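Local coordinates for beta-N-acetylhexosaminidase (Beutenbergia cavernae, PDB 5BU9), which probably hydrolyses terminal non-reducing N-acetyl-D-hexosamine residues of N-acetyl-beta-D-hexosaminides, as a member of glycoside hydrolase family 3, at residues I32-G38 / A63-T69; P187-V192 / S231-Y235; I286-E290 / F322-V326; A291-I295 / A329-V333. All coordinates share one frame; numbering follows the deposited sequence.

All four contacts belong to the TIM-barrel domain of this family 3 hydrolase. Contacts 2 and 4 are buried; contacts 1 and 3 are only partly so. Contact 2 joins the segments that follow two adjacent barrel strands, whereas contact 1, on the opposite side of the chain's centre and about 34 Å from contact 2 between centres, ties the end of helix 26-35 to the short helix 66-69. Contacts 3 and 4 are neighbours, with centres about 8 Å apart, and share helix 320-336. Their chemistry differs: contact 3 is hydrocarbon packing between crossing helices, contact 4 centres on a salt bridge, contact 1 uses histidine-to-carbonyl bonding, and contact 2 combines a hydroxyl relay with proline-tyrosine CH-pi packing.

Contact 1. Residues I32-G38 / A63-T69; sequences ITASHVG and AVTDEAT
His36 makes the direct hydrogen bonds between residues 32-38 and 63-69. Its ND1 donates to Ala68 O at 2.9 Å with an N-H...O angle of 143°; the acceptor lies in the imidazole plane, while the donor is tilted 26° from the carbonyl plane. The same N-H reaches Glu67 O, 3.2 Å from ND1, but this branch is bent and weak. ND1 therefore has two unequal acceptors at the ring edge, and Glu67 O is also held by Gln9 NE2. The positive phi of His36, just beyond helix 26-35, turns the chain here, and His36 CA comes within 3.3 Å of Ala68 O in a CA-H...O contact. At the start of the short helix 66-69, Thr65 serves as N-cap, its OG1 accepting from Ala68 N at 2.9 Å. A water also bridges Thr33 OG1 and Ala63 O, although its leg to the carbonyl is doubtfully short; Thr33 OG1 is bonded to Leu29 O as well.

The apolar part centres on the methyl branch of Ile32. Its chi1 of -59° puts CG2, the touching branch, opposite the backbone N, from where it meets Ala63 CB at 3.9 Å and, more loosely, Ala68 CB at 4.4 Å. Thr69 CG2 rests 3.8 Å from Val37 O, while its hydroxyl bonds to Val72 O. A leucine in place of His36 would probably leave Ala68 O without this donor and the 66-69 segment less firmly tied to residues 32-38. The polar link thus joins a side chain to main-chain carbonyls, depending on an ND1 that carries hydrogen.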
loop_
_atom_site.group_PDB
_atom_site.type_symbol
_atom_site.label_atom_id
_atom_site.label_comp_id
_atom_site.label_asym_id
_atom_site.label_seq_id
_atom_site.Cartn_x
_atom_site.Cartn_y
_atom_site.Cartn_z
ATOM N N ILE A 32 -7.906 3.906 -16.056
ATOM C CA ILE A 32 -8.115 5.314 -15.759
ATOM C C ILE A 32 -9.221 5.952 -16.615
ATOM O O ILE A 32 -10.099 6.634 -16.100
ATOM C CB ILE A 32 -6.829 6.122 -15.947
ATOM C CG1 ILE A 32 -5.720 5.606 -15.058
ATOM C CG2 ILE A 32 -7.076 7.573 -15.641
ATOM C CD1 ILE A 32 -4.391 6.276 -15.370
ATOM N N THR A 33 -9.161 5.774 -17.927
ATOM C CA THR A 33 -10.079 6.486 -18.826
ATOM C C THR A 33 -11.469 5.869 -18.831
ATOM O O THR A 33 -12.453 6.573 -18.745
ATOM C CB THR A 33 -9.553 6.507 -20.280
ATOM O OG1 THR A 33 -8.229 7.025 -20.286
ATOM C CG2 THR A 33 -10.420 7.423 -21.158
ATOM N N ALA A 34 -11.557 4.547 -18.924
ATOM C CA ALA A 34 -12.869 3.909 -19.053
ATOM C C ALA A 34 -13.458 3.503 -17.716
ATOM O O ALA A 34 -14.671 3.506 -17.569
ATOM C CB ALA A 34 -12.775 2.699 -19.972
ATOM N N SER A 35 -12.616 3.170 -16.732
ATOM C CA SER A 35 -13.137 2.769 -15.424
ATOM C C SER A 35 -12.938 3.843 -14.326
ATOM O O SER A 35 -13.277 3.625 -13.170
ATOM C CB SER A 35 -12.499 1.440 -14.992
ATOM O OG SER A 35 -12.979 0.363 -15.781
ATOM N N HIS A 36 -12.381 4.988 -14.692
ATOM C CA HIS A 36 -12.187 6.121 -13.767
ATOM C C HIS A 36 -11.258 5.783 -12.593
ATOM O O HIS A 36 -11.295 6.449 -11.543
ATOM C CB HIS A 36 -13.550 6.639 -13.245
ATOM C CG HIS A 36 -14.591 6.771 -14.316
ATOM N ND1 HIS A 36 -14.646 7.853 -15.169
ATOM C CD2 HIS A 36 -15.598 5.941 -14.693
ATOM C CE1 HIS A 36 -15.636 7.679 -16.035
ATOM N NE2 HIS A 36 -16.234 6.534 -15.761
ATOM N N VAL A 37 -10.415 4.767 -12.755
ATOM C CA VAL A 37 -9.422 4.464 -11.714
ATOM C C VAL A 37 -8.522 5.683 -11.458
ATOM O O VAL A 37 -8.044 6.358 -12.390
ATOM C CB VAL A 37 -8.600 3.235 -12.087
ATOM C CG1 VAL A 37 -7.456 3.025 -11.098
ATOM C CG2 VAL A 37 -9.522 2.021 -12.105
ATOM N N GLY A 38 -8.320 5.985 -10.184
ATOM C CA GLY A 38 -7.754 7.268 -9.800
ATOM C C GLY A 38 -6.333 7.224 -9.271
ATOM O O GLY A 38 -5.754 8.269 -8.944
ATOM N N ALA A 63 -3.728 10.930 -18.675
ATOM C CA ALA A 63 -5.044 10.348 -18.825
ATOM C C ALA A 63 -6.002 10.953 -17.822
ATOM O O ALA A 63 -7.194 10.692 -17.897
ATOM C CB ALA A 63 -4.989 8.829 -18.663
ATOM N N VAL A 64 -5.508 11.756 -16.880
ATOM C CA VAL A 64 -6.454 12.401 -15.973
ATOM C C VAL A 64 -7.030 13.557 -16.749
ATOM O O VAL A 64 -6.312 14.352 -17.350
ATOM C CB VAL A 64 -5.871 12.844 -14.564
ATOM C CG1 VAL A 64 -4.799 11.905 -14.040
ATOM C CG2 VAL A 64 -5.441 14.285 -14.496
ATOM N N THR A 65 -8.356 13.551 -16.789
ATOM C CA THR A 65 -9.218 14.528 -17.450
ATOM C C THR A 65 -10.403 14.690 -16.520
ATOM O O THR A 65 -10.512 13.957 -15.526
ATOM C CB THR A 65 -9.738 14.055 -18.814
ATOM O OG1 THR A 65 -10.504 12.849 -18.629
ATOM C CG2 THR A 65 -8.587 13.774 -19.764
ATOM N N ASP A 66 -11.300 15.610 -16.854
ATOM C CA ASP A 66 -12.487 15.803 -16.054
ATOM C C ASP A 66 -13.435 14.585 -16.163
ATOM O O ASP A 66 -14.017 14.126 -15.174
ATOM C CB ASP A 66 -13.221 17.096 -16.463
ATOM C CG ASP A 66 -14.293 17.479 -15.447
ATOM O OD1 ASP A 66 -13.919 17.986 -14.360
ATOM O OD2 ASP A 66 -15.498 17.236 -15.707
ATOM N N GLU A 67 -13.585 14.074 -17.372
ATOM C CA GLU A 67 -14.372 12.876 -17.607
ATOM C C GLU A 67 -13.767 11.622 -16.963
ATOM O O GLU A 67 -14.491 10.748 -16.513
ATOM C CB GLU A 67 -14.536 12.668 -19.109
ATOM C CG GLU A 67 -15.417 11.494 -19.461
ATOM C CD GLU A 67 -15.931 11.606 -20.867
ATOM O OE1 GLU A 67 -15.729 12.686 -21.461
ATOM O OE2 GLU A 67 -16.525 10.630 -21.376
ATOM N N ALA A 68 -12.444 11.537 -16.895
ATOM C CA ALA A 68 -11.813 10.361 -16.302
ATOM C C ALA A 68 -11.912 10.350 -14.771
ATOM O O ALA A 68 -12.444 9.420 -14.189
ATOM C CB ALA A 68 -10.370 10.272 -16.729
ATOM N N THR A 69 -11.398 11.389 -14.124
ATOM C CA THR A 69 -11.274 11.392 -12.667
ATOM C C THR A 69 -11.767 12.707 -12.053
ATOM O O THR A 69 -11.368 13.066 -10.935
ATOM C CB THR A 69 -9.809 11.176 -12.225
ATOM O OG1 THR A 69 -9.017 12.265 -12.713
ATOM C CG2 THR A 69 -9.253 9.912 -12.817
HETATM O O HOH W 1 -8.463 9.981 -19.929
#

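Contact 2. Residues P187-V192 / S231-Y235; sequences PGLGRV and STAVY
The chain segments that follow two adjacent parallel strands of the TIM barrel, 180-186 and 227-230, meet where Pro187 lies on Tyr235 of the short strand 234-235. Pro187 and Gly188 end a Lys-His-Phe-Pro-Gly sequence, consistent with the loop that borders the substrate site in family 3 N-acetylhexosaminidases. The proline, preceded by a cis peptide bond, sets its CG 3.5 Å from the centroid of the Tyr235 ring and only 5° off the ring normal, a CH-pi contact over the face. Beside it, Pro187 CD is 3.5 Å from Tyr235 CE1.

At the ring edge the hydroxyl joins a relay. Tyr235 OH donates to Gly188 O at 2.6 Å, from above the carbonyl plane (63° out of it), and accepts from Ser231 OG at 2.9 Å. A chi1 of 171° swings Ser231 OG away from its own N, beside the carbonyl carbon, where it also accepts from Ala233 N at 3.0 Å, forming an ST turn. Apolar branches flank the relay: Leu189 CD1 packs 3.3 Å from Ser231 OG, and Val192 CG1 meets Ala233 CB at 4.0 Å.

A phenylalanine in place of Tyr235 would keep the face for Pro187 but would probably leave Gly188 O without its donor and Ser231 OG without its acceptor. The directed relay Ser231-Tyr235-Gly188 gives the buried phenol hydroxyl both a donor and an acceptor and pins the glycine carbonyl to it.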
loop_
_atom_site.group_PDB
_atom_site.type_symbol
_atom_site.label_atom_id
_atom_site.label_comp_id
_atom_site.label_asym_id
_atom_site.label_seq_id
_atom_site.Cartn_x
_atom_site.Cartn_y
_atom_site.Cartn_z
ATOM N N PRO A 187 -1.795 -6.059 10.572
ATOM C CA PRO A 187 -1.180 -5.769 11.887
ATOM C C PRO A 187 0.236 -6.318 12.102
ATOM O O PRO A 187 0.756 -6.256 13.229
ATOM C CB PRO A 187 -2.156 -6.440 12.875
ATOM C CG PRO A 187 -2.668 -7.655 12.095
ATOM C CD PRO A 187 -2.731 -7.203 10.622
ATOM N N GLY A 188 0.866 -6.809 11.046
ATOM C CA GLY A 188 2.233 -7.301 11.128
ATOM C C GLY A 188 2.434 -8.620 10.394
ATOM O O GLY A 188 1.782 -9.614 10.679
ATOM N N LEU A 189 3.346 -8.630 9.430
ATOM C CA LEU A 189 3.574 -9.805 8.589
ATOM C C LEU A 189 4.895 -10.480 8.929
ATOM O O LEU A 189 5.309 -11.418 8.249
ATOM C CB LEU A 189 3.560 -9.386 7.121
ATOM C CG LEU A 189 3.029 -10.287 6.020
ATOM C CD1 LEU A 189 1.781 -11.039 6.455
ATOM C CD2 LEU A 189 2.727 -9.423 4.800
ATOM N N GLY A 190 5.557 -10.005 9.981
ATOM C CA GLY A 190 6.862 -10.521 10.327
ATOM C C GLY A 190 6.860 -11.827 11.088
ATOM O O GLY A 190 7.919 -12.300 11.481
ATOM N N ARG A 191 5.690 -12.424 11.310
ATOM C CA ARG A 191 5.644 -13.647 12.106
ATOM C C ARG A 191 4.903 -14.812 11.422
ATOM O O ARG A 191 4.823 -15.905 11.987
ATOM C CB ARG A 191 5.029 -13.347 13.475
ATOM C CG ARG A 191 5.702 -12.135 14.168
ATOM C CD ARG A 191 5.319 -12.088 15.664
ATOM N NE ARG A 191 5.891 -13.239 16.350
ATOM C CZ ARG A 191 5.832 -13.460 17.656
ATOM N NH1 ARG A 191 5.204 -12.603 18.470
ATOM N NH2 ARG A 191 6.412 -14.554 18.143
ATOM N N VAL A 192 4.396 -14.618 10.204
ATOM C CA VAL A 192 3.835 -15.758 9.463
ATOM C C VAL A 192 4.972 -16.677 9.021
ATOM O O VAL A 192 6.102 -16.229 8.838
ATOM C CB VAL A 192 3.017 -15.319 8.240
ATOM C CG1 VAL A 192 1.702 -14.638 8.664
ATOM C CG2 VAL A 192 3.867 -14.407 7.347
ATOM N N SER A 231 -2.323 -6.392 5.752
ATOM C CA SER A 231 -2.011 -7.788 5.452
ATOM C C SER A 231 -3.233 -8.606 5.014
ATOM O O SER A 231 -4.349 -8.289 5.423
ATOM C CB SER A 231 -1.434 -8.412 6.722
ATOM O OG SER A 231 -1.271 -9.798 6.647
ATOM N N THR A 232 -3.027 -9.682 4.242
ATOM C CA THR A 232 -4.146 -10.580 3.943
ATOM C C THR A 232 -4.065 -11.874 4.751
ATOM O O THR A 232 -4.899 -12.743 4.595
ATOM C CB THR A 232 -4.245 -10.956 2.468
ATOM O OG1 THR A 232 -3.014 -11.518 2.056
ATOM C CG2 THR A 232 -4.581 -9.741 1.598
ATOM N N ALA A 233 -3.076 -11.989 5.626
ATOM C CA ALA A 233 -2.956 -13.142 6.516
ATOM C C ALA A 233 -4.163 -13.240 7.448
ATOM O O ALA A 233 -4.828 -12.243 7.711
ATOM C CB ALA A 233 -1.660 -13.044 7.332
ATOM N N VAL A 234 -4.448 -14.440 7.947
ATOM C CA VAL A 234 -5.502 -14.603 8.947
ATOM C C VAL A 234 -4.842 -14.588 10.314
ATOM O O VAL A 234 -3.895 -15.336 10.540
ATOM C CB VAL A 234 -6.298 -15.889 8.735
ATOM C CG1 VAL A 234 -7.294 -16.007 9.827
ATOM C CG2 VAL A 234 -7.026 -15.861 7.376
ATOM N N TYR A 235 -5.305 -13.716 11.208
ATOM C CA TYR A 235 -4.666 -13.546 12.528
ATOM C C TYR A 235 -5.505 -14.217 13.617
ATOM O O TYR A 235 -6.441 -13.619 14.119
ATOM C CB TYR A 235 -4.450 -12.042 12.861
ATOM C CG TYR A 235 -3.390 -11.449 11.963
ATOM C CD1 TYR A 235 -3.694 -11.066 10.654
ATOM C CD2 TYR A 235 -2.059 -11.358 12.390
ATOM C CE1 TYR A 235 -2.688 -10.588 9.780
ATOM C CE2 TYR A 235 -1.048 -10.877 11.528
ATOM C CZ TYR A 235 -1.377 -10.485 10.232
ATOM O OH TYR A 235 -0.410 -9.991 9.407
#

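Contact 3. Residues I286-E290 / F322-V326; sequences ILAIE and FAAIV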
loop_
_atom_site.group_PDB
_atom_site.type_symbol
_atom_site.label_atom_id
_atom_site.label_comp_id
_atom_site.label_asym_id
_atom_site.label_seq_id
_atom_site.Cartn_x
_atom_site.Cartn_y
_atom_site.Cartn_z
ATOM N N ILE A 286 -15.068 -5.731 -2.668
ATOM C CA ILE A 286 -16.225 -5.427 -1.843
ATOM C C ILE A 286 -15.913 -5.704 -0.371
ATOM O O ILE A 286 -16.187 -4.852 0.485
ATOM C CB ILE A 286 -17.458 -6.203 -2.321
ATOM C CG1 ILE A 286 -17.983 -5.565 -3.608
ATOM C CG2 ILE A 286 -18.567 -6.161 -1.256
ATOM C CD1 ILE A 286 -18.939 -6.447 -4.372
ATOM N N LEU A 287 -15.320 -6.865 -0.075
ATOM C CA LEU A 287 -14.990 -7.195 1.311
ATOM C C LEU A 287 -13.948 -6.225 1.888
ATOM O O LEU A 287 -14.055 -5.832 3.050
ATOM C CB LEU A 287 -14.490 -8.639 1.436
ATOM C CG LEU A 287 -15.529 -9.746 1.158
ATOM C CD1 LEU A 287 -14.824 -11.055 1.073
ATOM C CD2 LEU A 287 -16.605 -9.839 2.211
ATOM N N ALA A 288 -12.943 -5.849 1.098
ATOM C CA ALA A 288 -11.927 -4.902 1.569
ATOM C C ALA A 288 -12.598 -3.573 1.991
ATOM O O ALA A 288 -12.412 -3.083 3.102
ATOM C CB ALA A 288 -10.866 -4.673 0.457
ATOM N N ILE A 289 -13.396 -3.018 1.088
ATOM C CA ILE A 289 -14.083 -1.773 1.314
ATOM C C ILE A 289 -15.020 -1.874 2.538
ATOM O O ILE A 289 -14.999 -1.016 3.423
ATOM C CB ILE A 289 -14.817 -1.375 0.042
ATOM C CG1 ILE A 289 -13.796 -0.998 -1.012
ATOM C CG2 ILE A 289 -15.789 -0.193 0.304
ATOM C CD1 ILE A 289 -14.406 -0.812 -2.400
ATOM N N GLU A 290 -15.793 -2.949 2.635
ATOM C CA GLU A 290 -16.691 -3.088 3.784
ATOM C C GLU A 290 -15.938 -3.137 5.099
ATOM O O GLU A 290 -16.473 -2.711 6.124
ATOM C CB GLU A 290 -17.574 -4.347 3.669
ATOM C CG GLU A 290 -18.632 -4.246 2.596
ATOM C CD GLU A 290 -19.518 -5.495 2.513
ATOM O OE1 GLU A 290 -19.036 -6.614 2.809
ATOM O OE2 GLU A 290 -20.706 -5.357 2.169
ATOM N N PHE A 322 -23.636 0.165 1.678
ATOM C CA PHE A 322 -22.348 0.059 1.000
ATOM C C PHE A 322 -22.027 1.381 0.286
ATOM O O PHE A 322 -20.883 1.807 0.247
ATOM C CB PHE A 322 -22.369 -1.114 0.007
ATOM C CG PHE A 322 -21.042 -1.359 -0.675
ATOM C CD1 PHE A 322 -19.998 -1.976 0.006
ATOM C CD2 PHE A 322 -20.834 -0.964 -1.989
ATOM C CE1 PHE A 322 -18.769 -2.207 -0.623
ATOM C CE2 PHE A 322 -19.616 -1.184 -2.613
ATOM C CZ PHE A 322 -18.576 -1.781 -1.922
ATOM N N ALA A 323 -23.041 2.008 -0.300
ATOM C CA ALA A 323 -22.888 3.333 -0.912
ATOM C C ALA A 323 -22.322 4.339 0.088
ATOM O O ALA A 323 -21.458 5.134 -0.279
ATOM C CB ALA A 323 -24.248 3.856 -1.485
ATOM N N ALA A 324 -22.801 4.305 1.335
ATOM C CA ALA A 324 -22.364 5.275 2.331
ATOM C C ALA A 324 -20.917 4.973 2.707
ATOM O O ALA A 324 -20.108 5.888 2.886
ATOM C CB ALA A 324 -23.291 5.275 3.577
ATOM N N ILE A 325 -20.580 3.692 2.767
ATOM C CA ILE A 325 -19.208 3.272 3.037
ATOM C C ILE A 325 -18.251 3.733 1.926
ATOM O O ILE A 325 -17.176 4.290 2.196
ATOM C CB ILE A 325 -19.147 1.747 3.259
ATOM C CG1 ILE A 325 -19.801 1.411 4.624
ATOM C CG2 ILE A 325 -17.676 1.229 3.169
ATOM C CD1 ILE A 325 -20.023 -0.101 4.858
ATOM N N VAL A 326 -18.649 3.505 0.687
ATOM C CA VAL A 326 -17.927 4.004 -0.479
ATOM C C VAL A 326 -17.709 5.508 -0.410
ATOM O O VAL A 326 -16.605 5.977 -0.633
ATOM C CB VAL A 326 -18.671 3.628 -1.762
ATOM C CG1 VAL A 326 -18.201 4.465 -2.934
ATOM C CG2 VAL A 326 -18.454 2.134 -2.052
#
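Phe322, Ile289 and Ile325 carry a hydrocarbon contact between the segments of two helices, whose axes approach to 10.4 Å at a crossing angle of 72°. The contact is made by van der Waals packing.

Phe322 CG stands anti to the backbone N (chi1 -176°), which sends the ring across to the 286-290 segment. There CE1 touches the branch methyl CG2 of Ile289 at 3.7 Å, and Ile286 CG2 lies 4.0 Å from the same CE1. The aliphatic part of Glu290 approaches the ring edge near its plane, with CG 3.7 Å from Phe322 CD1; its carboxylate plane is turned 70° from the ring. Glu290 thus packs by its methylene, while its OE2 makes a long, weak ion pair with Lys315.

Among the aliphatic groups, Ile289 CG2 also meets Ile325 CG2 at 3.7 Å and Val326 CG2 at 4.3 Å. One methyl therefore sits among three side chains of the other helix. Ile325 CG2 additionally comes within 3.5 Å of Ile289 O, so the branch packs against the backbone as well.

Helix 305-318 packs on this pair, setting Val312 against both Ile289 and Phe322, and Lys315 against Ile286 and Phe322. Leu14, in the loop ahead of barrel strand 15-20, touches Ile289 and Val326, so the crossing of helices 281-291 and 320-336 is met by helix 305-318 and by the approach to that strand.

Contact 4. Residues A291-I295 / A329-V333; sequences AGTDI and AARRV
Asp294 and Arg332 form a salt bridge linking the loop that leads into barrel strand 296-298 with helix 320-336 of the TIM barrel's outer layer. Arg332 NH1 donates to Asp294 OD1 at 2.6 Å with an N-H...O angle of 147°. The oxygen is met on its syn side, close to the carboxylate plane, and it lies near the guanidinium plane too, at the edge, although the two planes stand 45° apart. Arg332 reaches it through a chain extended from CG to NE, and its CD passes 3.5 Å from OD1 of Asp294.

The other oxygen, OD2, is held by Arg256 and by Val265 N, so the buried carboxylate has partners on both oxygens. Two arginines gathered round it would be expected to favour its ionised form.

Just before the aspartate, helix 281-291 ends in a Schellman motif at Gly292, whose phi of 125° would bring a side chain against the preceding carbonyl oxygen. This termination turns the chain toward the barrel strand.

Apolar contacts adjoin the charged pair. Ala329 CB lies 3.6 Å from Asp294 OD1 and 4.0 Å from Thr293 O, so the helix comes close to the loop here. Further along, one methyl of Val333 bridges two loop residues: CG2 meets Asp294 CB at 3.9 Å and Ile295 CG1 at 3.8 Å.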
loop_
_atom_site.group_PDB
_atom_site.type_symbol
_atom_site.label_atom_id
_atom_site.label_comp_id
_atom_site.label_asym_id
_atom_site.label_seq_id
_atom_site.Cartn_x
_atom_site.Cartn_y
_atom_site.Cartn_z
ATOM N N ALA A 291 -14.716 -3.681 5.088
ATOM C CA ALA A 291 -13.866 -3.735 6.295
ATOM C C ALA A 291 -13.350 -2.357 6.722
ATOM O O ALA A 291 -12.990 -2.156 7.883
ATOM C CB ALA A 291 -12.675 -4.682 6.075
ATOM N N GLY A 292 -13.281 -1.424 5.777
ATOM C CA GLY A 292 -12.881 -0.054 6.072
ATOM C C GLY A 292 -11.713 0.360 5.180
ATOM O O GLY A 292 -11.025 1.314 5.481
ATOM N N THR A 293 -11.464 -0.391 4.106
ATOM C CA THR A 293 -10.423 -0.069 3.138
ATOM C C THR A 293 -10.767 1.138 2.261
ATOM O O THR A 293 -11.895 1.248 1.766
ATOM C CB THR A 293 -10.193 -1.244 2.199
ATOM O OG1 THR A 293 -9.709 -2.353 2.952
ATOM C CG2 THR A 293 -9.197 -0.885 1.108
ATOM N N ASP A 294 -9.802 2.018 2.022
ATOM C CA ASP A 294 -10.003 3.136 1.069
ATOM C C ASP A 294 -9.383 2.913 -0.310
ATOM O O ASP A 294 -9.874 3.416 -1.325
ATOM C CB ASP A 294 -9.453 4.419 1.679
ATOM C CG ASP A 294 -9.913 4.604 3.136
ATOM O OD1 ASP A 294 -11.145 4.556 3.413
ATOM O OD2 ASP A 294 -9.040 4.740 4.013
ATOM N N ILE A 295 -8.310 2.143 -0.381
ATOM C CA ILE A 295 -7.745 1.870 -1.705
ATOM C C ILE A 295 -7.447 0.372 -1.879
ATOM O O ILE A 295 -6.705 -0.224 -1.096
ATOM C CB ILE A 295 -6.473 2.730 -1.969
ATOM C CG1 ILE A 295 -6.807 4.229 -2.002
ATOM C CG2 ILE A 295 -5.764 2.262 -3.269
ATOM C CD1 ILE A 295 -5.550 5.163 -2.179
ATOM N N ALA A 329 -15.004 6.498 2.091
ATOM C CA ALA A 329 -13.710 6.074 1.613
ATOM C C ALA A 329 -13.170 7.105 0.602
ATOM O O ALA A 329 -12.029 7.542 0.706
ATOM C CB ALA A 329 -13.812 4.678 0.982
ATOM N N ALA A 330 -14.017 7.520 -0.342
ATOM C CA ALA A 330 -13.593 8.453 -1.381
ATOM C C ALA A 330 -13.203 9.780 -0.764
ATOM O O ALA A 330 -12.264 10.432 -1.219
ATOM C CB ALA A 330 -14.682 8.640 -2.408
ATOM N N ARG A 331 -13.887 10.153 0.319
ATOM C CA ARG A 331 -13.577 11.409 0.998
ATOM C C ARG A 331 -12.180 11.337 1.631
ATOM O O ARG A 331 -11.469 12.327 1.598
ATOM C CB ARG A 331 -14.644 11.735 2.060
ATOM C CG ARG A 331 -15.130 13.156 2.057
ATOM C CD ARG A 331 -16.309 13.385 3.032
ATOM N NE ARG A 331 -17.524 12.752 2.542
ATOM C CZ ARG A 331 -18.166 11.777 3.168
ATOM N NH1 ARG A 331 -17.707 11.341 4.341
ATOM N NH2 ARG A 331 -19.280 11.259 2.632
ATOM N N ARG A 332 -11.780 10.188 2.195
ATOM C CA ARG A 332 -10.415 10.060 2.752
ATOM C C ARG A 332 -9.381 10.154 1.666
ATOM O O ARG A 332 -8.322 10.764 1.849
ATOM C CB ARG A 332 -10.209 8.748 3.501
ATOM C CG ARG A 332 -11.170 8.608 4.685
ATOM C CD ARG A 332 -10.954 7.357 5.490
ATOM N NE ARG A 332 -12.096 7.133 6.354
ATOM C CZ ARG A 332 -13.019 6.196 6.175
ATOM N NH1 ARG A 332 -12.907 5.329 5.177
ATOM N NH2 ARG A 332 -14.041 6.097 7.028
ATOM N N VAL A 333 -9.688 9.532 0.537
ATOM C CA VAL A 333 -8.758 9.533 -0.568
ATOM C C VAL A 333 -8.599 10.953 -1.140
ATOM O O VAL A 333 -7.469 11.408 -1.320
ATOM C CB VAL A 333 -9.177 8.550 -1.632
ATOM C CG1 VAL A 333 -8.259 8.692 -2.863
ATOM C CG2 VAL A 333 -9.136 7.119 -1.061
#